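Local coordinates for protein BlEst2 (Bacillus licheniformis, PDB 6WPX) that probably hydrolyses ester bonds as a lipase or esterase, held here in its propeptide form, with a C-terminal domain that has autoinhibitory effects, at residues 29-43 with 74-87. Numbering follows the deposited sequence.
Sequences GNPGYWFAGDPVEHP and WKNGYDAAFIDLHP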
loop_
_atom_site.group_PDB
_atom_site.type_symbol
_atom_site.label_atom_id
_atom_site.label_comp_id
_atom_site.label_asym_id
_atom_site.label_seq_id
_atom_site.Cartn_x
_atom_site.Cartn_y
_atom_site.Cartn_z
ATOM N N GLY A 29 -20.821 -4.288 1.804
ATOM C CA GLY A 29 -21.926 -3.515 2.395
ATOM C C GLY A 29 -22.945 -3.024 1.375
ATOM O O GLY A 29 -23.335 -3.794 0.499
ATOM N N ASN A 30 -23.354 -1.768 1.513
ATOM C CA ASN A 30 -24.370 -1.116 0.655
ATOM C C ASN A 30 -23.992 0.355 0.551
ATOM O O ASN A 30 -24.484 1.090 1.359
ATOM C CB ASN A 30 -25.767 -1.300 1.255
ATOM C CG ASN A 30 -26.881 -0.520 0.591
ATOM O OD1 ASN A 30 -26.723 0.076 -0.461
ATOM N ND2 ASN A 30 -28.026 -0.499 1.231
ATOM N N PRO A 31 -23.138 0.772 -0.410
ATOM C CA PRO A 31 -22.687 2.147 -0.522
ATOM C C PRO A 31 -23.763 3.219 -0.343
ATOM O O PRO A 31 -24.758 3.157 -0.999
ATOM C CB PRO A 31 -22.002 2.241 -1.879
ATOM C CG PRO A 31 -21.575 0.842 -2.169
ATOM C CD PRO A 31 -22.489 -0.073 -1.395
ATOM N N GLY A 32 -23.477 4.175 0.531
ATOM C CA GLY A 32 -24.405 5.259 0.846
ATOM C C GLY A 32 -25.127 5.055 2.159
ATOM O O GLY A 32 -25.540 6.024 2.804
ATOM N N TYR A 33 -25.270 3.790 2.582
ATOM C CA TYR A 33 -25.962 3.483 3.834
ATOM C C TYR A 33 -25.124 3.860 5.049
ATOM O O TYR A 33 -23.908 3.658 5.062
ATOM C CB TYR A 33 -26.380 2.006 3.873
ATOM C CG TYR A 33 -26.754 1.461 5.233
ATOM C CD1 TYR A 33 -28.011 1.704 5.786
ATOM C CD2 TYR A 33 -25.892 0.615 5.925
ATOM C CE1 TYR A 33 -28.371 1.178 7.028
ATOM C CE2 TYR A 33 -26.249 0.065 7.155
ATOM C CZ TYR A 33 -27.492 0.345 7.700
ATOM O OH TYR A 33 -27.859 -0.204 8.906
ATOM N N TRP A 34 -25.785 4.451 6.051
ATOM C CA TRP A 34 -25.136 4.775 7.321
ATOM C C TRP A 34 -26.131 4.571 8.443
ATOM O O TRP A 34 -27.337 4.619 8.210
ATOM C CB TRP A 34 -24.553 6.202 7.337
ATOM C CG TRP A 34 -25.580 7.292 7.289
ATOM C CD1 TRP A 34 -26.091 7.891 6.172
ATOM C CD2 TRP A 34 -26.215 7.926 8.414
ATOM N NE1 TRP A 34 -26.953 8.902 6.534
ATOM C CE2 TRP A 34 -27.061 8.935 7.902
ATOM C CE3 TRP A 34 -26.104 7.774 9.813
ATOM C CZ2 TRP A 34 -27.858 9.737 8.735
ATOM C CZ3 TRP A 34 -26.856 8.599 10.639
ATOM C CH2 TRP A 34 -27.741 9.548 10.100
ATOM N N PHE A 35 -25.628 4.333 9.663
ATOM C CA PHE A 35 -26.495 4.148 10.824
ATOM C C PHE A 35 -25.789 4.670 12.051
ATOM O O PHE A 35 -24.566 4.670 12.103
ATOM C CB PHE A 35 -26.870 2.661 10.994
ATOM C CG PHE A 35 -25.694 1.741 11.265
ATOM C CD1 PHE A 35 -24.947 1.213 10.216
ATOM C CD2 PHE A 35 -25.357 1.376 12.568
ATOM C CE1 PHE A 35 -23.856 0.371 10.467
ATOM C CE2 PHE A 35 -24.262 0.536 12.816
ATOM C CZ PHE A 35 -23.534 0.028 11.765
ATOM N N ALA A 36 -26.564 5.049 13.063
ATOM C CA ALA A 36 -26.021 5.536 14.316
ATOM C C ALA A 36 -25.789 4.359 15.270
ATOM O O ALA A 36 -26.554 3.397 15.268
ATOM C CB ALA A 36 -26.975 6.538 14.943
ATOM N N GLY A 37 -24.735 4.452 16.077
ATOM C CA GLY A 37 -24.460 3.494 17.136
ATOM C C GLY A 37 -25.433 3.771 18.267
ATOM O O GLY A 37 -26.241 4.708 18.175
ATOM N N ASP A 38 -25.349 2.988 19.354
ATOM C CA ASP A 38 -26.238 3.153 20.507
ATOM C C ASP A 38 -26.180 4.554 21.067
ATOM O O ASP A 38 -25.092 5.134 21.120
ATOM C CB ASP A 38 -25.943 2.126 21.617
ATOM C CG ASP A 38 -26.325 0.701 21.262
ATOM O OD1 ASP A 38 -27.263 0.519 20.453
ATOM O OD2 ASP A 38 -25.720 -0.227 21.825
ATOM N N PRO A 39 -27.331 5.150 21.437
ATOM C CA PRO A 39 -27.283 6.522 21.945
ATOM C C PRO A 39 -26.674 6.596 23.338
ATOM O O PRO A 39 -26.919 5.733 24.181
ATOM C CB PRO A 39 -28.770 6.953 21.948
ATOM C CG PRO A 39 -29.539 5.695 22.072
ATOM C CD PRO A 39 -28.718 4.618 21.398
ATOM N N VAL A 40 -25.870 7.629 23.574
ATOM C CA VAL A 40 -25.271 7.904 24.874
ATOM C C VAL A 40 -26.393 8.579 25.659
ATOM O O VAL A 40 -27.123 9.420 25.098
ATOM C CB VAL A 40 -24.003 8.787 24.702
ATOM C CG1 VAL A 40 -23.489 9.320 26.042
ATOM C CG2 VAL A 40 -22.907 8.003 23.986
ATOM N N GLU A 41 -26.597 8.165 26.926
ATOM C CA GLU A 41 -27.683 8.728 27.721
ATOM C C GLU A 41 -27.552 10.238 27.871
ATOM O O GLU A 41 -28.529 10.946 27.695
ATOM C CB GLU A 41 -27.792 8.048 29.101
ATOM C CG GLU A 41 -29.035 8.476 29.862
ATOM C CD GLU A 41 -29.255 7.903 31.251
ATOM O OE1 GLU A 41 -30.228 8.338 31.902
ATOM O OE2 GLU A 41 -28.482 7.017 31.681
ATOM N N HIS A 42 -26.350 10.718 28.213
ATOM C CA HIS A 42 -26.072 12.127 28.397
ATOM C C HIS A 42 -24.987 12.573 27.457
ATOM O O HIS A 42 -23.805 12.483 27.823
ATOM C CB HIS A 42 -25.694 12.447 29.864
ATOM C CG HIS A 42 -26.772 12.062 30.831
ATOM N ND1 HIS A 42 -26.633 10.968 31.640
ATOM C CD2 HIS A 42 -27.977 12.623 31.066
ATOM C CE1 HIS A 42 -27.756 10.877 32.331
ATOM N NE2 HIS A 42 -28.586 11.867 32.041
ATOM N N PRO A 43 -25.305 13.026 26.227
ATOM C CA PRO A 43 -24.285 13.527 25.341
ATOM C C PRO A 43 -23.610 14.722 26.007
ATOM O O PRO A 43 -24.170 15.338 26.873
ATOM C CB PRO A 43 -24.992 13.966 24.058
ATOM C CG PRO A 43 -26.459 13.920 24.412
ATOM C CD PRO A 43 -26.606 12.987 25.595
ATOM N N TRP A 74 -19.329 4.283 22.653
ATOM C CA TRP A 74 -20.471 4.417 23.554
ATOM C C TRP A 74 -20.058 4.441 25.025
ATOM O O TRP A 74 -20.462 5.362 25.746
ATOM C CB TRP A 74 -21.508 3.317 23.295
ATOM C CG TRP A 74 -22.727 3.428 24.170
ATOM C CD1 TRP A 74 -23.833 4.178 23.930
ATOM C CD2 TRP A 74 -22.908 2.852 25.464
ATOM N NE1 TRP A 74 -24.717 4.073 24.976
ATOM C CE2 TRP A 74 -24.180 3.254 25.929
ATOM C CE3 TRP A 74 -22.129 1.998 26.271
ATOM C CZ2 TRP A 74 -24.688 2.852 27.174
ATOM C CZ3 TRP A 74 -22.620 1.624 27.510
ATOM C CH2 TRP A 74 -23.897 2.023 27.939
ATOM N N LYS A 75 -19.246 3.460 25.485
ATOM C CA LYS A 75 -18.879 3.387 26.908
ATOM C C LYS A 75 -18.032 4.583 27.375
ATOM O O LYS A 75 -17.965 4.855 28.560
ATOM C CB LYS A 75 -18.215 2.042 27.263
ATOM C CG LYS A 75 -16.747 1.912 26.911
ATOM C CD LYS A 75 -16.300 0.523 27.277
ATOM C CE LYS A 75 -14.916 0.170 26.810
ATOM N NZ LYS A 75 -14.593 -1.229 27.232
ATOM N N ASN A 76 -17.422 5.294 26.440
ATOM C CA ASN A 76 -16.616 6.466 26.729
ATOM C C ASN A 76 -17.389 7.761 26.510
ATOM O O ASN A 76 -16.801 8.839 26.530
ATOM C CB ASN A 76 -15.300 6.424 25.968
ATOM C CG ASN A 76 -14.304 5.439 26.576
ATOM O OD1 ASN A 76 -13.814 5.646 27.673
ATOM N ND2 ASN A 76 -14.043 4.310 25.918
ATOM N N GLY A 77 -18.707 7.643 26.317
ATOM C CA GLY A 77 -19.629 8.772 26.210
ATOM C C GLY A 77 -19.731 9.423 24.849
ATOM O O GLY A 77 -20.202 10.560 24.745
ATOM N N TYR A 78 -19.323 8.692 23.799
ATOM C CA TYR A 78 -19.384 9.193 22.444
ATOM C C TYR A 78 -20.503 8.581 21.649
ATOM O O TYR A 78 -20.628 7.357 21.567
ATOM C CB TYR A 78 -18.059 8.976 21.683
ATOM C CG TYR A 78 -16.994 9.982 22.040
ATOM C CD1 TYR A 78 -16.206 9.815 23.170
ATOM C CD2 TYR A 78 -16.823 11.138 21.288
ATOM C CE1 TYR A 78 -15.252 10.762 23.532
ATOM C CE2 TYR A 78 -15.871 12.095 21.641
ATOM C CZ TYR A 78 -15.087 11.901 22.764
ATOM O OH TYR A 78 -14.169 12.846 23.149
ATOM N N ASP A 79 -21.288 9.434 21.022
ATOM C CA ASP A 79 -22.270 8.975 20.044
ATOM C C ASP A 79 -21.462 8.694 18.789
ATOM O O ASP A 79 -20.326 9.183 18.655
ATOM C CB ASP A 79 -23.357 10.006 19.788
ATOM C CG ASP A 79 -24.425 9.941 20.848
ATOM O OD1 ASP A 79 -24.988 8.825 21.071
ATOM O OD2 ASP A 79 -24.700 10.985 21.456
ATOM N N ALA A 80 -22.002 7.837 17.905
ATOM C CA ALA A 80 -21.248 7.434 16.733
ATOM C C ALA A 80 -22.157 7.067 15.606
ATOM O O ALA A 80 -23.329 6.777 15.833
ATOM C CB ALA A 80 -20.338 6.245 17.081
ATOM N N ALA A 81 -21.622 7.088 14.382
ATOM C CA ALA A 81 -22.332 6.690 13.164
ATOM C C ALA A 81 -21.334 5.927 12.296
ATOM O O ALA A 81 -20.130 6.092 12.452
ATOM C CB ALA A 81 -22.894 7.909 12.431
ATOM N N PHE A 82 -21.830 5.011 11.485
ATOM C CA PHE A 82 -20.982 4.135 10.668
ATOM C C PHE A 82 -21.534 4.199 9.276
ATOM O O PHE A 82 -22.746 4.131 9.108
ATOM C CB PHE A 82 -21.038 2.687 11.227
ATOM C CG PHE A 82 -20.642 2.617 12.690
ATOM C CD1 PHE A 82 -21.580 2.832 13.695
ATOM C CD2 PHE A 82 -19.320 2.398 13.057
ATOM C CE1 PHE A 82 -21.200 2.829 15.048
ATOM C CE2 PHE A 82 -18.939 2.368 14.410
ATOM C CZ PHE A 82 -19.872 2.615 15.394
ATOM N N ILE A 83 -20.662 4.345 8.282
ATOM C CA ILE A 83 -21.082 4.499 6.897
ATOM C C ILE A 83 -20.453 3.461 5.967
ATOM O O ILE A 83 -19.313 3.033 6.175
ATOM C CB ILE A 83 -20.785 5.966 6.438
ATOM C CG1 ILE A 83 -21.410 6.268 5.040
ATOM C CG2 ILE A 83 -19.255 6.284 6.488
ATOM C CD1 ILE A 83 -21.507 7.702 4.658
ATOM N N ASP A 84 -21.207 3.075 4.932
ATOM C CA ASP A 84 -20.715 2.225 3.874
ATOM C C ASP A 84 -20.478 3.174 2.706
ATOM O O ASP A 84 -21.399 3.876 2.287
ATOM C CB ASP A 84 -21.763 1.187 3.428
ATOM C CG ASP A 84 -22.014 0.062 4.403
ATOM O OD1 ASP A 84 -21.274 -0.037 5.387
ATOM O OD2 ASP A 84 -22.949 -0.734 4.164
ATOM N N LEU A 85 -19.251 3.218 2.208
ATOM C CA LEU A 85 -18.903 3.960 1.000
ATOM C C LEU A 85 -18.643 2.889 -0.018
ATOM O O LEU A 85 -18.902 1.715 0.279
ATOM C CB LEU A 85 -17.658 4.847 1.209
ATOM C CG LEU A 85 -17.763 5.954 2.285
ATOM C CD1 LEU A 85 -16.486 6.775 2.325
ATOM C CD2 LEU A 85 -18.984 6.883 2.028
ATOM N N HIS A 86 -18.157 3.253 -1.217
ATOM C CA HIS A 86 -17.837 2.243 -2.209
ATOM C C HIS A 86 -16.572 1.496 -1.797
ATOM O O HIS A 86 -15.551 2.114 -1.482
ATOM C CB HIS A 86 -17.653 2.835 -3.606
ATOM C CG HIS A 86 -18.889 3.449 -4.184
ATOM N ND1 HIS A 86 -19.902 2.667 -4.703
ATOM C CD2 HIS A 86 -19.204 4.752 -4.377
ATOM C CE1 HIS A 86 -20.828 3.513 -5.123
ATOM N NE2 HIS A 86 -20.453 4.777 -4.948
ATOM N N PRO A 87 -16.614 0.155 -1.811
ATOM C CA PRO A 87 -15.402 -0.611 -1.478
ATOM C C PRO A 87 -14.344 -0.556 -2.599
ATOM O O PRO A 87 -13.154 -0.724 -2.356
ATOM C CB PRO A 87 -15.938 -2.048 -1.339
ATOM C CG PRO A 87 -17.118 -2.107 -2.235
ATOM C CD PRO A 87 -17.753 -0.736 -2.132
HETATM O O HOH W 1 -25.147 7.124 18.798
HETATM O O HOH W 2 -22.355 5.311 20.504
HETATM O O HOH W 3 -27.059 10.679 22.713
HETATM O O HOH W 4 -21.173 11.932 26.905
#
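Phe35 CG sits between its backbone N and carbonyl carbon (chi1 63°), which lays one face of the ring over Phe82 CB, a CH-pi contact 4.0 Å from the ring centroid. Phe82 CG lies anti to its own carbonyl carbon (chi1 -56°), turning that ring so that CD1 meets Phe35 CE2 at 3.6 Å. The ring planes are near parallel, 28° apart, but slid so that they barely overlap. Paired backbone bonds between the same residues tie strand 34-36 antiparallel to strand 80-83. On the other face of the sheet, Trp34 CB packs on Ile83 CB at 3.9 Å, while the indole NE1 bonds Glu104 of helix 91-109.

Beyond Gly37 the strand pairing gives way to side-chain bonds and water bridges. Val40 N donates to Asp79 OD1 (2.9 Å) from the syn side, somewhat out of the carboxylate plane, and water 3 joins OD2 to Val40 O. With an alanine at Asp79, Val40 N would probably lose its acceptor and water 3 its carboxylate partner. Trp74 NE1 donates to Pro39 O at 2.9 Å; this oxygen lies in the indole plane, but NE1 stands above the carbonyl plane. At the other end Asn30 N meets Asp84 OD2 from above the carboxylate plane (2.9 Å), and OD1 bonds Ser60 OG. Pro31 CB lies over one face of the His86 ring.

Strand 34-36 is the antiparallel edge strand of an otherwise parallel sheet, consistent with the alpha/beta-hydrolase fold.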